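Local coordinates for protein endoglycosidase (PDB 6Q64) that probably hydrolyses O-glycosidic bonds, as a family 18 glycoside hydrolase associated with the breakdown of complex N-glycans by a gut Bacteroides, at residues A[99-104]-A[333-338]; A[164-169]-A[197-202]. The protein carries 1 engineered substitution. One frame throughout, in Å; residues are numbered along the deposited sequence.

Interaction 1 of 2, residues A[99-104]-A[333-338]; sequences DFVSLW and YHMEYD
Trp104 and Tyr333, the two residues with most surface buried here, form a T-shaped (edge-to-face) pair in which the phenol presents its edge to the indole face. The six-membered ring of Trp104 and the ring of Tyr333 stand 5.2 Å apart between centroids, with planes at 86°. Tyr333 CE1 lies above the indole toward its rim, and Tyr333 OH reaches along the same ring to within 3.5 Å of Trp104 CZ2. The indole is swung toward the partner segment by a first torsion that sets CG anti to the backbone N (chi1 -168°). His334 adds a second ring at the pyrrole end, its NE2 3.5 Å from Trp104 CD1, with the planes inclined at 68°. Because His334 ND1 also sits over a face of Tyr333, the three rings form one aromatic cluster. With an alanine at Trp104, the edge of Tyr333 would probably lose the face it rests on and the imidazole would be freer to turn. Deeper in the protein the contact becomes aliphatic: the selenium of Met335, a selenomethionine, meets Val101, with SE 3.4 Å from CG2, its bent chain bringing CE against the same methyl. Ser102 instead hydrogen-bonds Asp186 of the family 18 DxxDxDxE motif, whose final glutamate is an engineered glutamine here. Trp76 of strand 72-76 touches Tyr333. The aromatic cluster thus lies where strands 100-102 and 329-333 run out into loops, at the carboxyl-terminal end of a (beta/alpha)8 barrel, the end at which such enzymes carry their active site.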
loop_
_atom_site.group_PDB
_atom_site.type_symbol
_atom_site.label_atom_id
_atom_site.label_comp_id
_atom_site.label_asym_id
_atom_site.label_seq_id
_atom_site.Cartn_x
_atom_site.Cartn_y
_atom_site.Cartn_z
ATOM N N ASP A 99 -8.371 -3.967 1.818
ATOM C CA ASP A 99 -8.348 -3.114 3.041
ATOM C C ASP A 99 -7.875 -1.709 2.719
ATOM O O ASP A 99 -8.481 -0.758 3.255
ATOM C CB ASP A 99 -7.432 -3.694 4.100
ATOM C CG ASP A 99 -8.048 -4.962 4.627
ATOM O OD1 ASP A 99 -9.041 -4.849 5.345
ATOM O OD2 ASP A 99 -7.579 -6.028 4.245
ATOM N N PHE A 100 -6.848 -1.589 1.882
ATOM C CA PHE A 100 -6.328 -0.263 1.464
ATOM C C PHE A 100 -5.554 -0.385 0.152
ATOM O O PHE A 100 -5.240 -1.479 -0.297
ATOM C CB PHE A 100 -5.462 0.357 2.571
ATOM C CG PHE A 100 -4.070 -0.209 2.714
ATOM C CD1 PHE A 100 -3.858 -1.431 3.329
ATOM C CD2 PHE A 100 -2.968 0.486 2.240
ATOM C CE1 PHE A 100 -2.573 -1.942 3.469
ATOM C CE2 PHE A 100 -1.685 -0.032 2.368
ATOM C CZ PHE A 100 -1.485 -1.239 2.994
ATOM N N VAL A 101 -5.174 0.751 -0.407
ATOM C CA VAL A 101 -4.630 0.773 -1.777
ATOM C C VAL A 101 -3.691 1.969 -1.886
ATOM O O VAL A 101 -3.882 2.991 -1.171
ATOM C CB VAL A 101 -5.846 0.814 -2.727
ATOM C CG1 VAL A 101 -5.774 1.883 -3.794
ATOM C CG2 VAL A 101 -6.154 -0.552 -3.337
ATOM N N SER A 102 -2.687 1.816 -2.733
ATOM C CA SER A 102 -1.778 2.904 -3.141
ATOM C C SER A 102 -2.102 3.296 -4.576
ATOM O O SER A 102 -2.178 2.385 -5.425
ATOM C CB SER A 102 -0.352 2.485 -2.977
ATOM O OG SER A 102 0.036 2.633 -1.617
ATOM N N LEU A 103 -2.263 4.597 -4.814
ATOM C CA LEU A 103 -2.666 5.167 -6.116
ATOM C C LEU A 103 -1.421 5.394 -6.976
ATOM O O LEU A 103 -0.810 6.480 -6.888
ATOM C CB LEU A 103 -3.436 6.460 -5.847
ATOM C CG LEU A 103 -4.624 6.290 -4.909
ATOM C CD1 LEU A 103 -5.145 7.630 -4.423
ATOM C CD2 LEU A 103 -5.725 5.498 -5.579
ATOM N N TRP A 104 -1.102 4.398 -7.805
ATOM C CA TRP A 104 -0.089 4.485 -8.888
ATOM C C TRP A 104 -0.513 5.571 -9.887
ATOM O O TRP A 104 -1.511 5.355 -10.631
ATOM C CB TRP A 104 0.138 3.133 -9.585
ATOM C CG TRP A 104 1.345 3.161 -10.470
ATOM C CD1 TRP A 104 1.377 3.375 -11.819
ATOM C CD2 TRP A 104 2.712 3.052 -10.038
ATOM N NE1 TRP A 104 2.670 3.374 -12.268
ATOM C CE2 TRP A 104 3.515 3.184 -11.199
ATOM C CE3 TRP A 104 3.340 2.849 -8.796
ATOM C CZ2 TRP A 104 4.916 3.112 -11.142
ATOM C CZ3 TRP A 104 4.721 2.775 -8.744
ATOM C CH2 TRP A 104 5.499 2.904 -9.904
ATOM N N TYR A 333 0.737 -5.404 -8.018
ATOM C CA TYR A 333 1.171 -4.194 -8.761
ATOM C C TYR A 333 0.321 -4.121 -10.026
ATOM O O TYR A 333 0.299 -5.116 -10.778
ATOM C CB TYR A 333 2.672 -4.276 -9.042
ATOM C CG TYR A 333 3.238 -3.171 -9.888
ATOM C CD1 TYR A 333 3.292 -1.867 -9.431
ATOM C CD2 TYR A 333 3.741 -3.444 -11.148
ATOM C CE1 TYR A 333 3.823 -0.853 -10.217
ATOM C CE2 TYR A 333 4.303 -2.454 -11.937
ATOM C CZ TYR A 333 4.339 -1.152 -11.472
ATOM O OH TYR A 333 4.875 -0.193 -12.284
ATOM N N HIS A 334 -0.354 -2.985 -10.226
ATOM C CA HIS A 334 -1.370 -2.784 -11.288
ATOM C C HIS A 334 -2.447 -3.841 -11.053
ATOM O O HIS A 334 -2.633 -4.747 -11.865
ATOM C CB HIS A 334 -0.703 -2.792 -12.678
ATOM C CG HIS A 334 -0.190 -1.450 -13.112
ATOM N ND1 HIS A 334 1.129 -1.237 -13.466
ATOM C CD2 HIS A 334 -0.813 -0.261 -13.274
ATOM C CE1 HIS A 334 1.299 0.025 -13.802
ATOM N NE2 HIS A 334 0.124 0.643 -13.686
HETATM N N MSE A 335 -3.075 -3.735 -9.874
HETATM C CA MSE A 335 -4.087 -4.673 -9.407
HETATM C C MSE A 335 -5.240 -4.791 -10.405
HETATM O O MSE A 335 -5.811 -5.871 -10.544
HETATM C CB MSE A 335 -4.625 -4.260 -8.031
HETATM C CG MSE A 335 -4.756 -2.792 -7.834
HETATM SE SE MSE A 335 -5.597 -2.358 -6.126
HETATM C CE MSE A 335 -6.264 -3.948 -5.240
ATOM N N GLU A 336 -5.539 -3.686 -11.105
ATOM C CA GLU A 336 -6.669 -3.599 -12.023
ATOM C C GLU A 336 -6.509 -4.493 -13.263
ATOM O O GLU A 336 -7.530 -4.774 -13.880
ATOM C CB GLU A 336 -6.931 -2.149 -12.440
ATOM C CG GLU A 336 -5.878 -1.559 -13.357
ATOM C CD GLU A 336 -4.712 -0.849 -12.681
ATOM O OE1 GLU A 336 -4.006 -0.044 -13.376
ATOM O OE2 GLU A 336 -4.499 -1.102 -11.467
ATOM N N TYR A 337 -5.312 -4.979 -13.593
ATOM C CA TYR A 337 -5.079 -5.909 -14.734
ATOM C C TYR A 337 -5.675 -7.294 -14.435
ATOM O O TYR A 337 -5.618 -8.147 -15.330
ATOM C CB TYR A 337 -3.587 -6.026 -15.061
ATOM C CG TYR A 337 -2.998 -4.831 -15.774
ATOM C CD1 TYR A 337 -3.185 -3.550 -15.283
ATOM C CD2 TYR A 337 -2.249 -4.969 -16.936
ATOM C CE1 TYR A 337 -2.624 -2.443 -15.895
ATOM C CE2 TYR A 337 -1.697 -3.873 -17.580
ATOM C CZ TYR A 337 -1.880 -2.606 -17.046
ATOM O OH TYR A 337 -1.350 -1.494 -17.628
ATOM N N ASP A 338 -6.207 -7.494 -13.226
ATOM C CA ASP A 338 -6.846 -8.748 -12.739
ATOM C C ASP A 338 -8.344 -8.695 -13.076
ATOM O O ASP A 338 -9.032 -9.755 -13.000
ATOM C CB ASP A 338 -6.653 -8.857 -11.220
ATOM C CG ASP A 338 -6.882 -10.205 -10.548
ATOM O OD1 ASP A 338 -7.043 -11.249 -11.258
ATOM O OD2 ASP A 338 -6.860 -10.195 -9.302
#

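Interaction 2 of 2, residues A[164-169]-A[197-202]; sequences EGVKAY and GTLANY
Tyr169 OH, the polar end of a ring whose flank touches Leu199, is held by the carbonyl oxygen of Asp140 and, weakly, by the indole N-H of Trp133. With its CG anti to the backbone N (chi1 175°), the phenol extends from helix 162-179 past Leu199, and it forms an edge-to-face pair with Trp153. Across the contact the ring offers carbon alone: Tyr169 CE2 is 4.4 Å from Leu199 CD1, a loose and oblique approach. One helical turn earlier Val166 makes the closer contact with the other branch of the leucine. Leu199 CD2 stands 3.9 Å from Val166 CG2 and 4.1 Å from Val166 CG1, so that one methyl rests against both arms of the valine. Val166 and Tyr169 thus divide the two methyls of Leu199 between them, while Leu138, Phe216 and Met213 supply further apolar neighbours around the group. The loop bearing the leucine is shaped by polar bonds of its own. Gly197 N donates to Ala200 O at 2.8 Å, and Thr198 binds Asp137 and Leu138 through its backbone N and its OG1. Residues 137-140 therefore hold the loop through Thr198 and the helix through Tyr169. The division of labour is plain: contact between the segments is apolar and carries little directional preference, so their relative placement probably depends largely on the hydrogen bonds each makes to the neighbouring loop.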
loop_
_atom_site.group_PDB
_atom_site.type_symbol
_atom_site.label_atom_id
_atom_site.label_comp_id
_atom_site.label_asym_id
_atom_site.label_seq_id
_atom_site.Cartn_x
_atom_site.Cartn_y
_atom_site.Cartn_z
ATOM N N GLU A 164 15.070 22.022 7.736
ATOM C CA GLU A 164 13.770 22.754 7.814
ATOM C C GLU A 164 12.999 22.514 6.500
ATOM O O GLU A 164 11.744 22.586 6.519
ATOM C CB GLU A 164 13.956 24.243 8.135
ATOM C CG GLU A 164 14.292 24.528 9.595
ATOM C CD GLU A 164 13.575 23.673 10.623
ATOM O OE1 GLU A 164 12.397 23.943 10.909
ATOM O OE2 GLU A 164 14.197 22.719 11.118
ATOM N N GLY A 165 13.741 22.230 5.414
ATOM C CA GLY A 165 13.241 21.944 4.054
ATOM C C GLY A 165 12.717 20.523 3.921
ATOM O O GLY A 165 11.747 20.294 3.166
ATOM N N VAL A 166 13.324 19.571 4.624
ATOM C CA VAL A 166 12.770 18.194 4.739
ATOM C C VAL A 166 11.503 18.314 5.581
ATOM O O VAL A 166 10.451 17.856 5.107
ATOM C CB VAL A 166 13.791 17.193 5.306
ATOM C CG1 VAL A 166 13.239 15.793 5.395
ATOM C CG2 VAL A 166 15.042 17.145 4.453
ATOM N N LYS A 167 11.583 18.968 6.740
ATOM C CA LYS A 167 10.399 19.259 7.600
ATOM C C LYS A 167 9.290 19.919 6.757
ATOM O O LYS A 167 8.091 19.584 6.963
ATOM C CB LYS A 167 10.804 20.134 8.795
ATOM C CG LYS A 167 10.999 19.397 10.119
ATOM C CD LYS A 167 11.972 20.084 11.065
ATOM C CE LYS A 167 11.622 19.946 12.532
ATOM N NZ LYS A 167 11.971 21.198 13.248
ATOM N N ALA A 168 9.674 20.824 5.849
ATOM C CA ALA A 168 8.763 21.565 4.948
ATOM C C ALA A 168 8.193 20.635 3.859
ATOM O O ALA A 168 6.960 20.575 3.755
ATOM C CB ALA A 168 9.497 22.736 4.357
ATOM N N TYR A 169 9.055 19.924 3.109
ATOM C CA TYR A 169 8.706 18.981 2.008
ATOM C C TYR A 169 7.709 17.923 2.470
ATOM O O TYR A 169 6.837 17.518 1.708
ATOM C CB TYR A 169 9.929 18.218 1.503
ATOM C CG TYR A 169 9.608 17.168 0.465
ATOM C CD1 TYR A 169 8.913 17.503 -0.685
ATOM C CD2 TYR A 169 10.011 15.850 0.604
ATOM C CE1 TYR A 169 8.608 16.564 -1.655
ATOM C CE2 TYR A 169 9.738 14.901 -0.369
ATOM C CZ TYR A 169 9.015 15.254 -1.497
ATOM O OH TYR A 169 8.711 14.354 -2.479
ATOM N N GLY A 197 19.428 9.385 -3.753
ATOM C CA GLY A 197 19.416 10.851 -3.945
ATOM C C GLY A 197 19.797 11.627 -2.696
ATOM O O GLY A 197 20.574 11.098 -1.887
ATOM N N THR A 198 19.243 12.830 -2.541
ATOM C CA THR A 198 19.583 13.786 -1.458
ATOM C C THR A 198 18.734 13.489 -0.214
ATOM O O THR A 198 18.751 14.308 0.731
ATOM C CB THR A 198 19.431 15.238 -1.940
ATOM O OG1 THR A 198 18.044 15.562 -2.054
ATOM C CG2 THR A 198 20.124 15.492 -3.262
ATOM N N LEU A 199 17.994 12.388 -0.239
ATOM C CA LEU A 199 17.262 11.805 0.921
ATOM C C LEU A 199 17.586 10.311 0.990
ATOM O O LEU A 199 17.918 9.819 2.067
ATOM C CB LEU A 199 15.748 11.988 0.752
ATOM C CG LEU A 199 15.165 13.367 1.046
ATOM C CD1 LEU A 199 13.686 13.375 0.702
ATOM C CD2 LEU A 199 15.352 13.784 2.492
ATOM N N ALA A 200 17.393 9.589 -0.106
ATOM C CA ALA A 200 17.494 8.118 -0.126
ATOM C C ALA A 200 18.967 7.764 -0.273
ATOM O O ALA A 200 19.619 8.365 -1.175
ATOM C CB ALA A 200 16.645 7.528 -1.235
ATOM N N ASN A 201 19.436 6.859 0.598
ATOM C CA ASN A 201 20.807 6.272 0.623
ATOM C C ASN A 201 20.724 4.875 1.251
ATOM O O ASN A 201 19.621 4.494 1.784
ATOM C CB ASN A 201 21.786 7.124 1.426
ATOM C CG ASN A 201 21.374 7.222 2.883
ATOM O OD1 ASN A 201 20.570 6.424 3.381
ATOM N ND2 ASN A 201 21.882 8.217 3.580
ATOM N N TYR A 202 21.880 4.207 1.279
ATOM C CA TYR A 202 22.062 2.774 1.620
ATOM C C TYR A 202 21.714 2.488 3.079
ATOM O O TYR A 202 21.474 1.294 3.348
ATOM C CB TYR A 202 23.505 2.326 1.356
ATOM C CG TYR A 202 24.578 3.075 2.120
ATOM C CD1 TYR A 202 25.190 4.207 1.583
ATOM C CD2 TYR A 202 25.013 2.633 3.369
ATOM C CE1 TYR A 202 26.175 4.890 2.283
ATOM C CE2 TYR A 202 25.998 3.305 4.074
ATOM C CZ TYR A 202 26.579 4.438 3.532
ATOM O OH TYR A 202 27.549 5.091 4.237
#

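In the fold
Both interactions belong to a single family 18 barrel, yet they lie in different layers of it. Interaction 1 joins strand 100-102 and the residues just after it to the end of strand 329-333 and the loop that follows. Its centre is about 8 Å from that of the chain. The centre of interaction 2 is about 21 Å from the same point, where helix 162-179 meets the loop after strand 184-189. The two centres are 27 Å apart, the nearest atoms about 13 Å, and they do not touch. In sequence both segments of interaction 2 fall between those of interaction 1. The long-range pair thus draws together early and late strands of the barrel, while the local pair fastens a long loop to a helix of its wall.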